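Local coordinates for protein beta-galactosidase (Streptococcus pneumoniae, PDB 4CU9) that probably hydrolyses terminal beta-galactosides, and through this carbohydrate-binding module, which carries a calcium ion, probably attaches to galactose-containing glycans, at residues K97-R102 and W132-Y137. Sequence-based numbering, arbitrary orientation.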
# COMPACT_ATOMS: atom_id res chain seq x y z
N LYS A 97 -5.50 7.34 -9.85
CA LYS A 97 -5.72 8.25 -8.71
C LYS A 97 -5.02 7.66 -7.50
O LYS A 97 -5.00 6.43 -7.35
CB LYS A 97 -7.19 8.36 -8.41
CG LYS A 97 -7.56 9.32 -7.31
CD LYS A 97 -8.97 9.04 -6.78
CE LYS A 97 -9.21 9.76 -5.46
NZ LYS A 97 -8.77 11.20 -5.62
N LEU A 98 -4.49 8.52 -6.65
CA LEU A 98 -3.55 8.16 -5.56
C LEU A 98 -3.84 9.13 -4.41
O LEU A 98 -3.67 10.35 -4.58
CB LEU A 98 -2.09 8.36 -6.11
CG LEU A 98 -0.87 8.02 -5.29
CD1 LEU A 98 -0.76 6.53 -4.98
CD2 LEU A 98 0.42 8.46 -5.95
N VAL A 99 -4.33 8.63 -3.28
CA VAL A 99 -4.56 9.46 -2.08
C VAL A 99 -3.70 8.91 -0.95
O VAL A 99 -3.72 7.66 -0.68
CB VAL A 99 -6.03 9.43 -1.61
CG1 VAL A 99 -6.21 10.22 -0.34
CG2 VAL A 99 -6.94 9.92 -2.73
N LEU A 100 -2.93 9.78 -0.31
CA LEU A 100 -2.16 9.39 0.87
C LEU A 100 -3.03 9.53 2.11
O LEU A 100 -3.62 10.57 2.35
CB LEU A 100 -0.90 10.26 1.04
CG LEU A 100 0.02 10.00 2.24
CD1 LEU A 100 0.61 8.60 2.19
CD2 LEU A 100 1.14 11.02 2.26
N GLU A 101 -3.01 8.53 2.97
CA GLU A 101 -3.75 8.57 4.21
C GLU A 101 -2.98 8.05 5.40
O GLU A 101 -2.17 7.12 5.32
CB GLU A 101 -5.06 7.78 4.09
CG GLU A 101 -5.99 8.32 3.03
CD GLU A 101 -7.25 7.50 2.83
OE1 GLU A 101 -7.19 6.25 2.93
OE2 GLU A 101 -8.32 8.13 2.58
N ARG A 102 -3.27 8.66 6.54
CA ARG A 102 -2.70 8.23 7.81
C ARG A 102 -3.79 7.61 8.67
O ARG A 102 -4.93 8.03 8.65
CB ARG A 102 -2.04 9.41 8.54
CG ARG A 102 -2.99 10.53 8.94
CD ARG A 102 -2.22 11.70 9.54
NE ARG A 102 -3.07 12.86 9.82
CZ ARG A 102 -3.68 13.10 10.98
NH1 ARG A 102 -3.57 12.27 11.98
NH2 ARG A 102 -4.39 14.21 11.12
N TRP A 132 -9.24 6.65 8.44
CA TRP A 132 -8.12 7.06 7.59
C TRP A 132 -8.35 8.55 7.25
O TRP A 132 -9.46 8.93 6.84
CB TRP A 132 -8.05 6.23 6.33
CG TRP A 132 -7.75 4.76 6.61
CD1 TRP A 132 -8.64 3.76 6.69
CD2 TRP A 132 -6.47 4.18 6.84
NE1 TRP A 132 -8.02 2.56 6.95
CE2 TRP A 132 -6.68 2.79 7.08
CE3 TRP A 132 -5.17 4.68 6.89
CZ2 TRP A 132 -5.64 1.94 7.33
CZ3 TRP A 132 -4.15 3.84 7.14
CH2 TRP A 132 -4.37 2.49 7.36
N GLU A 133 -7.30 9.33 7.41
CA GLU A 133 -7.32 10.78 7.12
C GLU A 133 -6.35 11.10 5.97
O GLU A 133 -5.16 10.75 6.03
CB GLU A 133 -6.95 11.54 8.40
CG GLU A 133 -6.81 13.05 8.25
CD GLU A 133 -8.11 13.80 8.30
OE1 GLU A 133 -9.19 13.18 8.15
OE2 GLU A 133 -8.04 15.04 8.51
N ALA A 134 -6.86 11.81 4.96
CA ALA A 134 -6.08 12.23 3.81
C ALA A 134 -4.94 13.17 4.19
O ALA A 134 -5.08 14.06 5.06
CB ALA A 134 -6.96 12.90 2.75
N VAL A 135 -3.82 12.98 3.51
CA VAL A 135 -2.61 13.79 3.75
C VAL A 135 -2.23 14.44 2.41
O VAL A 135 -1.95 13.73 1.44
CB VAL A 135 -1.49 12.93 4.36
CG1 VAL A 135 -0.17 13.69 4.44
CG2 VAL A 135 -1.88 12.41 5.74
N PRO A 136 -2.26 15.80 2.32
CA PRO A 136 -1.84 16.39 1.05
C PRO A 136 -0.35 16.14 0.81
O PRO A 136 0.43 16.10 1.75
CB PRO A 136 -2.14 17.91 1.23
CG PRO A 136 -3.00 18.01 2.43
CD PRO A 136 -2.65 16.84 3.30
N TYR A 137 0.05 15.94 -0.44
CA TYR A 137 1.43 15.56 -0.72
C TYR A 137 1.89 16.19 -2.05
O TYR A 137 1.06 16.68 -2.85
CB TYR A 137 1.54 14.00 -0.74
CG TYR A 137 0.85 13.34 -1.90
CD1 TYR A 137 1.50 13.17 -3.09
CD2 TYR A 137 -0.47 12.94 -1.81
CE1 TYR A 137 0.87 12.59 -4.18
CE2 TYR A 137 -1.12 12.38 -2.89
CZ TYR A 137 -0.45 12.20 -4.07
OH TYR A 137 -1.09 11.64 -5.13
O HOH W 1 -3.57 12.56 -0.40
O HOH W 2 -3.62 14.80 7.69
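L100 and V135 cross obliquely where two antiparallel strands of the galactose-binding-like β-sandwich meet, V135 N donating to L100 O at 2.7 Å. At this tight, buried part, L100 CD2 lies 3.7 Å from V135 CG1, and F153 of strand 149-158 touches both side chains. At the R102-E133 pair two backbone bonds hold the strands, R102 N to E133 O (2.9 Å) and E133 N to R102 O (3.0 Å). E101 turns to the other face with A134; its OE1 comes within 3.5 Å of W132 CB, while salt bridges to R162 and R164 hold the carboxylate on strand 160-166. The looser, more solvent-exposed side runs along R102 and E133: the two side chains lie alongside, with E133 CB over the rim of one guanidinium face, but no salt bridge forms, and water 2 links R102 NE to A134 O. Past V135 the backbones separate, and water 1 spans the gap from L100 N to V135 O. With CG set between the backbone N and the carbonyl carbon (chi1 69°), the Y137 ring swings back across this opening, its edge near L98 O, where Y137 OH donates to L98 O at 2.9 Å from above the carbonyl plane.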